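Local coordinates for protein dihydrolipoyl dehydrogenase (Elizabethkingia anophelis NUHP1, PDB 6UZI) that probably catalyses the NAD-dependent oxidation of protein-bound dihydrolipoyl groups to lipoyl groups, using one FAD per subunit and a redox-active disulfide, at residues A[75-80]-A[397-402]; A[160-163]-A[168-171]; A[239-244]-A[266-271]. All coordinates share one frame; numbering follows the deposited sequence.

Contact 1. Residues A[75-80]-A[397-402]; sequences FATHGI and ASMDTD. With EDO (1,2-ethanediol), chain J.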
loop_
_atom_site.group_PDB
_atom_site.type_symbol
_atom_site.label_atom_id
_atom_site.label_comp_id
_atom_site.label_asym_id
_atom_site.label_seq_id
_atom_site.Cartn_x
_atom_site.Cartn_y
_atom_site.Cartn_z
ATOM N N PHE A 75 -14.379 14.237 -9.544
ATOM C CA PHE A 75 -15.306 14.557 -8.460
ATOM C C PHE A 75 -16.762 14.457 -8.903
ATOM O O PHE A 75 -17.618 14.000 -8.136
ATOM C CB PHE A 75 -15.009 15.947 -7.900
ATOM C CG PHE A 75 -14.046 15.944 -6.748
ATOM C CD1 PHE A 75 -13.234 14.847 -6.507
ATOM C CD2 PHE A 75 -13.966 17.032 -5.892
ATOM C CE1 PHE A 75 -12.347 14.847 -5.442
ATOM C CE2 PHE A 75 -13.087 17.038 -4.829
ATOM C CZ PHE A 75 -12.276 15.943 -4.601
ATOM N N ALA A 76 -17.068 14.881 -10.133
ATOM C CA ALA A 76 -18.440 14.781 -10.621
ATOM C C ALA A 76 -18.902 13.331 -10.672
ATOM O O ALA A 76 -20.016 13.010 -10.242
ATOM C CB ALA A 76 -18.559 15.425 -11.999
ATOM N N THR A 77 -18.049 12.437 -11.183
ATOM C CA THR A 77 -18.372 11.016 -11.193
ATOM C C THR A 77 -18.512 10.483 -9.774
ATOM O O THR A 77 -19.389 9.655 -9.492
ATOM C CB THR A 77 -17.292 10.245 -11.961
ATOM O OG1 THR A 77 -17.152 10.790 -13.278
ATOM C CG2 THR A 77 -17.647 8.776 -12.082
ATOM N N HIS A 78 -17.665 10.962 -8.859
ATOM C CA HIS A 78 -17.741 10.551 -7.464
ATOM C C HIS A 78 -18.957 11.124 -6.751
ATOM O O HIS A 78 -19.192 10.767 -5.594
ATOM C CB HIS A 78 -16.468 10.956 -6.712
ATOM C CG HIS A 78 -15.381 9.924 -6.755
ATOM N ND1 HIS A 78 -15.569 8.625 -6.330
ATOM C CD2 HIS A 78 -14.091 10.002 -7.160
ATOM C CE1 HIS A 78 -14.446 7.947 -6.483
ATOM N NE2 HIS A 78 -13.531 8.761 -6.975
ATOM N N GLY A 79 -19.717 12.009 -7.394
ATOM C CA GLY A 79 -20.863 12.594 -6.737
ATOM C C GLY A 79 -20.550 13.782 -5.868
ATOM O O GLY A 79 -21.319 14.082 -4.951
ATOM N N ILE A 80 -19.432 14.457 -6.118
ATOM C CA ILE A 80 -19.030 15.645 -5.376
ATOM C C ILE A 80 -19.212 16.854 -6.280
ATOM O O ILE A 80 -18.585 16.948 -7.343
ATOM C CB ILE A 80 -17.580 15.543 -4.884
ATOM C CG1 ILE A 80 -17.426 14.340 -3.961
ATOM C CG2 ILE A 80 -17.163 16.835 -4.192
ATOM C CD1 ILE A 80 -15.996 14.020 -3.619
ATOM N N ALA A 397 -13.407 0.018 -7.738
ATOM C CA ALA A 397 -14.090 0.835 -6.744
ATOM C C ALA A 397 -13.437 2.200 -6.588
ATOM O O ALA A 397 -14.132 3.188 -6.326
ATOM C CB ALA A 397 -14.137 0.108 -5.403
ATOM N N SER A 398 -12.113 2.279 -6.735
ATOM C CA SER A 398 -11.381 3.529 -6.555
ATOM C C SER A 398 -11.125 4.290 -7.853
ATOM O O SER A 398 -10.729 5.457 -7.791
ATOM C CB SER A 398 -10.032 3.263 -5.874
ATOM O OG SER A 398 -9.092 2.728 -6.795
ATOM N N MET A 399 -11.324 3.653 -9.007
ATOM C CA MET A 399 -11.028 4.163 -10.345
ATOM C C MET A 399 -9.534 4.257 -10.622
ATOM O O MET A 399 -9.139 4.809 -11.651
ATOM C CB MET A 399 -11.694 5.515 -10.622
ATOM C CG MET A 399 -13.193 5.491 -10.453
ATOM S SD MET A 399 -14.006 6.890 -11.249
ATOM C CE MET A 399 -13.703 8.162 -10.047
ATOM N N ASP A 400 -8.689 3.695 -9.756
ATOM C CA ASP A 400 -7.247 3.635 -10.003
ATOM C C ASP A 400 -6.937 2.290 -10.655
ATOM O O ASP A 400 -6.459 1.344 -10.025
ATOM C CB ASP A 400 -6.468 3.854 -8.712
ATOM C CG ASP A 400 -6.715 5.233 -8.106
ATOM O OD1 ASP A 400 -6.818 6.211 -8.875
ATOM O OD2 ASP A 400 -6.830 5.342 -6.867
ATOM N N THR A 401 -7.208 2.221 -11.960
ATOM C CA THR A 401 -7.229 0.966 -12.698
ATOM C C THR A 401 -6.033 0.746 -13.616
ATOM O O THR A 401 -5.953 -0.313 -14.252
ATOM C CB THR A 401 -8.510 0.880 -13.526
ATOM O OG1 THR A 401 -8.611 2.044 -14.355
ATOM C CG2 THR A 401 -9.711 0.821 -12.606
ATOM N N ASP A 402 -5.123 1.709 -13.736
ATOM C CA ASP A 402 -4.000 1.545 -14.652
ATOM C C ASP A 402 -2.949 0.607 -14.083
ATOM O O ASP A 402 -2.683 0.602 -12.878
ATOM C CB ASP A 402 -3.352 2.890 -14.981
ATOM C CG ASP A 402 -4.225 3.757 -15.868
ATOM O OD1 ASP A 402 -5.335 3.318 -16.248
ATOM O OD2 ASP A 402 -3.797 4.884 -16.184
HETATM C C1 EDO J . -7.410 8.257 -11.910
HETATM O O1 EDO J . -6.700 9.463 -12.255
HETATM C C2 EDO J . -7.699 7.391 -13.144
HETATM O O2 EDO J . -9.107 7.341 -13.438
#

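Contact 2. Residues A[160-163]-A[168-171]; sequences PFIT and RVIT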
loop_
_atom_site.group_PDB
_atom_site.type_symbol
_atom_site.label_atom_id
_atom_site.label_comp_id
_atom_site.label_asym_id
_atom_site.label_seq_id
_atom_site.Cartn_x
_atom_site.Cartn_y
_atom_site.Cartn_z
ATOM N N PRO A 160 26.859 20.456 -20.446
ATOM C CA PRO A 160 27.767 21.616 -20.449
ATOM C C PRO A 160 27.245 22.824 -21.204
ATOM O O PRO A 160 27.620 23.950 -20.855
ATOM C CB PRO A 160 29.044 21.054 -21.086
ATOM C CG PRO A 160 28.988 19.571 -20.751
ATOM C CD PRO A 160 27.536 19.210 -20.845
ATOM N N PHE A 161 26.393 22.642 -22.216
ATOM C CA PHE A 161 25.952 23.771 -23.031
ATOM C C PHE A 161 24.726 24.470 -22.462
ATOM O O PHE A 161 24.256 25.446 -23.063
ATOM C CB PHE A 161 25.643 23.329 -24.467
ATOM C CG PHE A 161 24.614 22.237 -24.566
ATOM C CD1 PHE A 161 23.259 22.540 -24.514
ATOM C CD2 PHE A 161 24.990 20.916 -24.722
ATOM C CE1 PHE A 161 22.306 21.552 -24.605
ATOM C CE2 PHE A 161 24.044 19.926 -24.818
ATOM C CZ PHE A 161 22.699 20.246 -24.760
ATOM N N ILE A 162 24.168 23.962 -21.357
ATOM C CA ILE A 162 23.007 24.570 -20.714
ATOM C C ILE A 162 23.477 25.567 -19.660
ATOM O O ILE A 162 24.317 25.245 -18.813
ATOM C CB ILE A 162 22.092 23.504 -20.094
ATOM C CG1 ILE A 162 21.561 22.565 -21.175
ATOM C CG2 ILE A 162 20.936 24.167 -19.368
ATOM C CD1 ILE A 162 20.631 21.482 -20.655
ATOM N N THR A 163 22.915 26.769 -19.694
ATOM C CA THR A 163 23.203 27.808 -18.709
ATOM C C THR A 163 22.017 27.875 -17.752
ATOM O O THR A 163 20.981 28.466 -18.066
ATOM C CB THR A 163 23.443 29.162 -19.380
ATOM O OG1 THR A 163 24.595 29.103 -20.238
ATOM C CG2 THR A 163 23.651 30.235 -18.329
ATOM N N ARG A 168 14.098 30.187 -15.140
ATOM C CA ARG A 168 13.374 29.416 -16.137
ATOM C C ARG A 168 14.162 28.240 -16.692
ATOM O O ARG A 168 13.546 27.274 -17.156
ATOM C CB ARG A 168 12.944 30.329 -17.294
ATOM C CG ARG A 168 12.173 31.556 -16.823
ATOM C CD ARG A 168 11.490 32.299 -17.959
ATOM N NE ARG A 168 10.043 32.128 -17.876
ATOM C CZ ARG A 168 9.215 32.978 -17.275
ATOM N NH1 ARG A 168 7.913 32.718 -17.247
ATOM N NH2 ARG A 168 9.684 34.087 -16.713
ATOM N N VAL A 169 15.492 28.280 -16.641
ATOM C CA VAL A 169 16.317 27.128 -16.986
ATOM C C VAL A 169 16.864 26.548 -15.687
ATOM O O VAL A 169 17.886 27.009 -15.167
ATOM C CB VAL A 169 17.436 27.515 -17.966
ATOM C CG1 VAL A 169 18.314 26.316 -18.263
ATOM C CG2 VAL A 169 16.825 28.038 -19.253
ATOM N N ILE A 170 16.173 25.540 -15.153
ATOM C CA ILE A 170 16.280 25.169 -13.752
ATOM C C ILE A 170 16.543 23.675 -13.612
ATOM O O ILE A 170 16.395 22.895 -14.555
ATOM C CB ILE A 170 15.005 25.536 -12.973
ATOM C CG1 ILE A 170 13.805 24.815 -13.589
ATOM C CG2 ILE A 170 14.785 27.028 -12.997
ATOM C CD1 ILE A 170 12.501 25.134 -12.917
ATOM N N THR A 171 16.928 23.289 -12.393
ATOM C CA THR A 171 17.029 21.906 -11.951
ATOM C C THR A 171 15.867 21.604 -11.010
ATOM O O THR A 171 15.020 22.459 -10.730
ATOM C CB THR A 171 18.366 21.641 -11.248
ATOM O OG1 THR A 171 18.400 22.350 -10.007
ATOM C CG2 THR A 171 19.524 22.099 -12.091
#

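Contact 3. Residues A[239-244]-A[266-271]; sequences KFMLST and EDVVVE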
loop_
_atom_site.group_PDB
_atom_site.type_symbol
_atom_site.label_atom_id
_atom_site.label_comp_id
_atom_site.label_asym_id
_atom_site.label_seq_id
_atom_site.Cartn_x
_atom_site.Cartn_y
_atom_site.Cartn_z
ATOM N N LYS A 239 3.628 14.600 -23.065
ATOM C CA LYS A 239 4.154 14.353 -24.397
ATOM C C LYS A 239 5.604 13.893 -24.295
ATOM O O LYS A 239 6.335 14.307 -23.392
ATOM C CB LYS A 239 4.057 15.615 -25.269
ATOM C CG LYS A 239 2.633 16.117 -25.521
ATOM C CD LYS A 239 1.994 15.412 -26.708
ATOM C CE LYS A 239 0.511 15.756 -26.851
ATOM N NZ LYS A 239 -0.363 15.011 -25.884
ATOM N N PHE A 240 6.006 13.008 -25.207
ATOM C CA PHE A 240 7.343 12.426 -25.180
ATOM C C PHE A 240 7.997 12.546 -26.547
ATOM O O PHE A 240 7.439 12.089 -27.552
ATOM C CB PHE A 240 7.294 10.960 -24.756
ATOM C CG PHE A 240 6.918 10.767 -23.324
ATOM C CD1 PHE A 240 5.592 10.608 -22.959
ATOM C CD2 PHE A 240 7.887 10.754 -22.337
ATOM C CE1 PHE A 240 5.241 10.436 -21.632
ATOM C CE2 PHE A 240 7.543 10.582 -21.020
ATOM C CZ PHE A 240 6.211 10.424 -20.668
ATOM N N MET A 241 9.202 13.111 -26.564
ATOM C CA MET A 241 10.058 13.214 -27.743
ATOM C C MET A 241 11.317 12.409 -27.428
ATOM O O MET A 241 12.301 12.948 -26.922
ATOM C CB MET A 241 10.365 14.653 -28.063
ATOM C CG MET A 241 9.222 15.380 -28.748
ATOM S SD MET A 241 9.643 17.091 -29.106
ATOM C CE MET A 241 8.016 17.830 -29.223
ATOM N N LEU A 242 11.271 11.111 -27.696
ATOM C CA LEU A 242 12.366 10.218 -27.351
ATOM C C LEU A 242 13.400 10.157 -28.473
ATOM O O LEU A 242 13.171 10.631 -29.586
ATOM C CB LEU A 242 11.824 8.816 -27.047
ATOM C CG LEU A 242 10.741 8.693 -25.969
ATOM C CD1 LEU A 242 10.409 7.239 -25.669
ATOM C CD2 LEU A 242 11.148 9.425 -24.703
ATOM N N SER A 243 14.558 9.569 -28.151
ATOM C CA SER A 243 15.668 9.383 -29.097
ATOM C C SER A 243 16.045 10.690 -29.787
ATOM O O SER A 243 16.279 10.738 -30.998
ATOM C CB SER A 243 15.330 8.308 -30.133
ATOM O OG SER A 243 14.998 7.072 -29.525
ATOM N N THR A 244 16.129 11.759 -29.002
ATOM C CA THR A 244 16.302 13.106 -29.530
ATOM C C THR A 244 17.478 13.755 -28.815
ATOM O O THR A 244 17.463 13.888 -27.588
ATOM C CB THR A 244 15.019 13.925 -29.345
ATOM O OG1 THR A 244 13.931 13.233 -29.962
ATOM C CG2 THR A 244 15.146 15.278 -29.994
ATOM N N GLU A 266 16.609 14.778 -38.299
ATOM C CA GLU A 266 15.923 16.027 -38.598
ATOM C C GLU A 266 15.931 16.975 -37.401
ATOM O O GLU A 266 16.023 16.558 -36.243
ATOM C CB GLU A 266 14.489 15.756 -39.053
ATOM C CG GLU A 266 14.395 15.233 -40.487
ATOM C CD GLU A 266 13.018 14.689 -40.821
ATOM O OE1 GLU A 266 12.246 14.398 -39.881
ATOM O OE2 GLU A 266 12.705 14.550 -42.024
ATOM N N ASP A 267 15.841 18.269 -37.703
ATOM C CA ASP A 267 15.860 19.302 -36.676
ATOM C C ASP A 267 14.558 19.315 -35.887
ATOM O O ASP A 267 13.478 19.065 -36.430
ATOM C CB ASP A 267 16.095 20.667 -37.317
ATOM C CG ASP A 267 17.538 20.872 -37.727
ATOM O OD1 ASP A 267 18.380 20.019 -37.379
ATOM O OD2 ASP A 267 17.825 21.874 -38.415
ATOM N N VAL A 268 14.669 19.587 -34.590
ATOM C CA VAL A 268 13.530 19.655 -33.685
ATOM C C VAL A 268 13.634 20.923 -32.848
ATOM O O VAL A 268 14.720 21.274 -32.371
ATOM C CB VAL A 268 13.483 18.409 -32.782
ATOM C CG1 VAL A 268 12.326 18.498 -31.806
ATOM C CG2 VAL A 268 13.403 17.142 -33.633
ATOM N N VAL A 269 12.505 21.612 -32.663
ATOM C CA VAL A 269 12.453 22.827 -31.853
ATOM C C VAL A 269 11.273 22.728 -30.899
ATOM O O VAL A 269 10.145 22.466 -31.331
ATOM C CB VAL A 269 12.328 24.096 -32.721
ATOM C CG1 VAL A 269 12.192 25.326 -31.846
ATOM C CG2 VAL A 269 13.521 24.243 -33.646
ATOM N N VAL A 270 11.526 22.950 -29.608
ATOM C CA VAL A 270 10.485 22.951 -28.582
ATOM C C VAL A 270 10.606 24.238 -27.777
ATOM O O VAL A 270 11.698 24.594 -27.322
ATOM C CB VAL A 270 10.570 21.730 -27.641
ATOM C CG1 VAL A 270 9.313 21.639 -26.804
ATOM C CG2 VAL A 270 10.763 20.447 -28.411
ATOM N N GLU A 271 9.484 24.917 -27.578
ATOM C CA GLU A 271 9.448 26.169 -26.842
ATOM C C GLU A 271 8.530 26.017 -25.640
ATOM O O GLU A 271 7.448 25.435 -25.742
ATOM C CB GLU A 271 8.965 27.319 -27.734
ATOM C CG GLU A 271 10.039 27.887 -28.656
ATOM C CD GLU A 271 9.572 29.119 -29.409
ATOM O OE1 GLU A 271 8.380 29.172 -29.777
ATOM O OE2 GLU A 271 10.400 30.028 -29.645
#

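Contact 1. Residues A[75-80]-A[397-402]
Ser398, the last residue of helix 393-398, faces His78 with its backbone: its carbonyl O lies near the imidazole plane, 4.4 Å from His78 NE2 at the ring edge, too far for a bond. Its hydroxyl turns the other way and works within the chain. Ser398 OG accepts the backbone N of Asp400 at 3.1 Å, with an N-H...O angle of 157°, which closes an ST turn just as the helix ends; the same hydroxyl also bonds Tyr456 OH.

Met399 is where the chain leaves helical geometry. Its phi is positive, and its CB points at segment 75-80. A bend at the last torsion (chi3 -79°) turns the methyl over the imidazole, so that CE sits above one face of His78, 3.4 Å from CD2, while SD stands back, 5.0 Å from the ring centroid and 25° off its normal. This is a Met-aromatic contact at a distance, in which the methyl does the touching. The sulfur meets the methyl of Thr77 instead, with SD 4.2 Å from CG2, the two side chains passing at a slant. On its backbone side, Met399 O accepts a hydrogen bond from the 1,2-ethanediol, probably a crystallisation additive, whose O2 is 3.1 Å away. Next along the chain, Asp400 OD1 bonds Trp362 NE1, and Asp402 forms a salt bridge with Lys235.

His78 is held from its other end by Ser64 of the second subunit, which bonds ND1, and Arg95 of that subunit packs on Thr77, His78 and Met399. The contact therefore joins the turn between helix 55-73 and strand 80-81 to the end of helix 393-398, ahead of strand 404-410, at the dimer interface.

Contact 2. Residues A[160-163]-A[168-171]
Val169 meets Ile162 and Thr163 with one branch of its side chain. Starting from CB, which points at segment 160-163, the first neighbour is the carbonyl of Thr163: its O lies 3.7 Å from Val169 CB. One bond further out, CG1 carries most of the contact. It comes within 3.4 Å of Thr163 O, a plain van der Waals approach of a methyl to a carbonyl oxygen, and 3.6 Å from Ile162 CG2. With CG1 trans to the backbone N (chi1 178°), this methyl is the one presented to both partners, and CG2, set beside the N, stays farther off.

Ile162 answers with its short branch. CG2 is the methyl that reaches Val169, whereas CG1 and CD1 lead off elsewhere, and the two side chains cross obliquely. Thr163 contributes through its carbonyl. The contact is thus apolar between Ile162 and Val169, both buried, with the Thr163 carbonyl oxygen packed against the same valine methyl, and it closes a short loop.

The polar work of the loop is done by Asp165, whose OD2 takes the backbone N of both Arg168 and Val169 and so fixes the start of the strand. Strand 169-170 is the outermost strand of a five-stranded parallel sheet and pairs with strand 274-277, before the chain enters helix 172-175. Around the contact, Ile162 rests on Val249 of strand 245-252 and Val169 on Val256 of strand 255-261, so the loop after strand 154-156 and the edge strand both pack on the antiparallel sheet.

Contact 3. Residues A[239-244]-A[266-271]
Met241 lays its thioether against Val268 and Val270, and these three residues make most of the contact. Met241 closes strand 239-241, with its CB directed at the other segment. Beyond CG the chain runs out extended (chi2 -180°), which carries the sulfur across the gap between the two strands. There SD sits 3.6 Å from Val270 CG2, and the terminal CE follows at 3.9 Å from the same methyl: the two side chains reach toward each other end on.

Val268 stands two residues earlier on the same face of strand 267-272, while Val269 between them points away. Val268 CG1, trans to its backbone N, comes to 4.1 Å from Met241 SD, and here the side chains slide past each other in opposite directions. The sulfur is thus touched by a methyl of each valine.

Thr244 extends the patch more loosely, with CG2 4.4 Å from Val268 CG2. Its hydroxyl is occupied at home: OG1 donates to Leu242 O at 2.7 Å, approaching from well above the carbonyl plane, and the methyl CG2 is the atom nearest the valine. Strand 239-241, meanwhile, is bonded through its backbone to strand 207-211.

Everything that crosses here is carbon or thioether sulfur, with neither charge nor hydrogen bond to set a register. Apolar packing of this kind lays the edge of the parallel Rossmann-type sheet against the outer strand of the three-stranded antiparallel meander, as in the NAD domains of this flavoprotein family; the two sheets are joined here by dispersion and the burial of apolar surface.

In the fold
Contacts 2 and 3 belong together: their centres are about 17 Å apart, both reach the five-stranded parallel sheet at its two outermost strands, 169-170 and 239-241, and both also touch strands of the antiparallel meander. Both lie near the predicted NAD(+) site, with the Ile162 side chain about 8 Å from Gly189 and that of Thr244 about 7 Å from Glu212. Contact 1 lies apart, its centre about 39 Å from that of contact 2 and 34 Å from that of contact 3, and its two segments bracket both along the chain. It belongs to the dimer interface, where the Ser398 side chain is about 13 Å from a bound FAD and 12 Å from the zinc ligand Glu458.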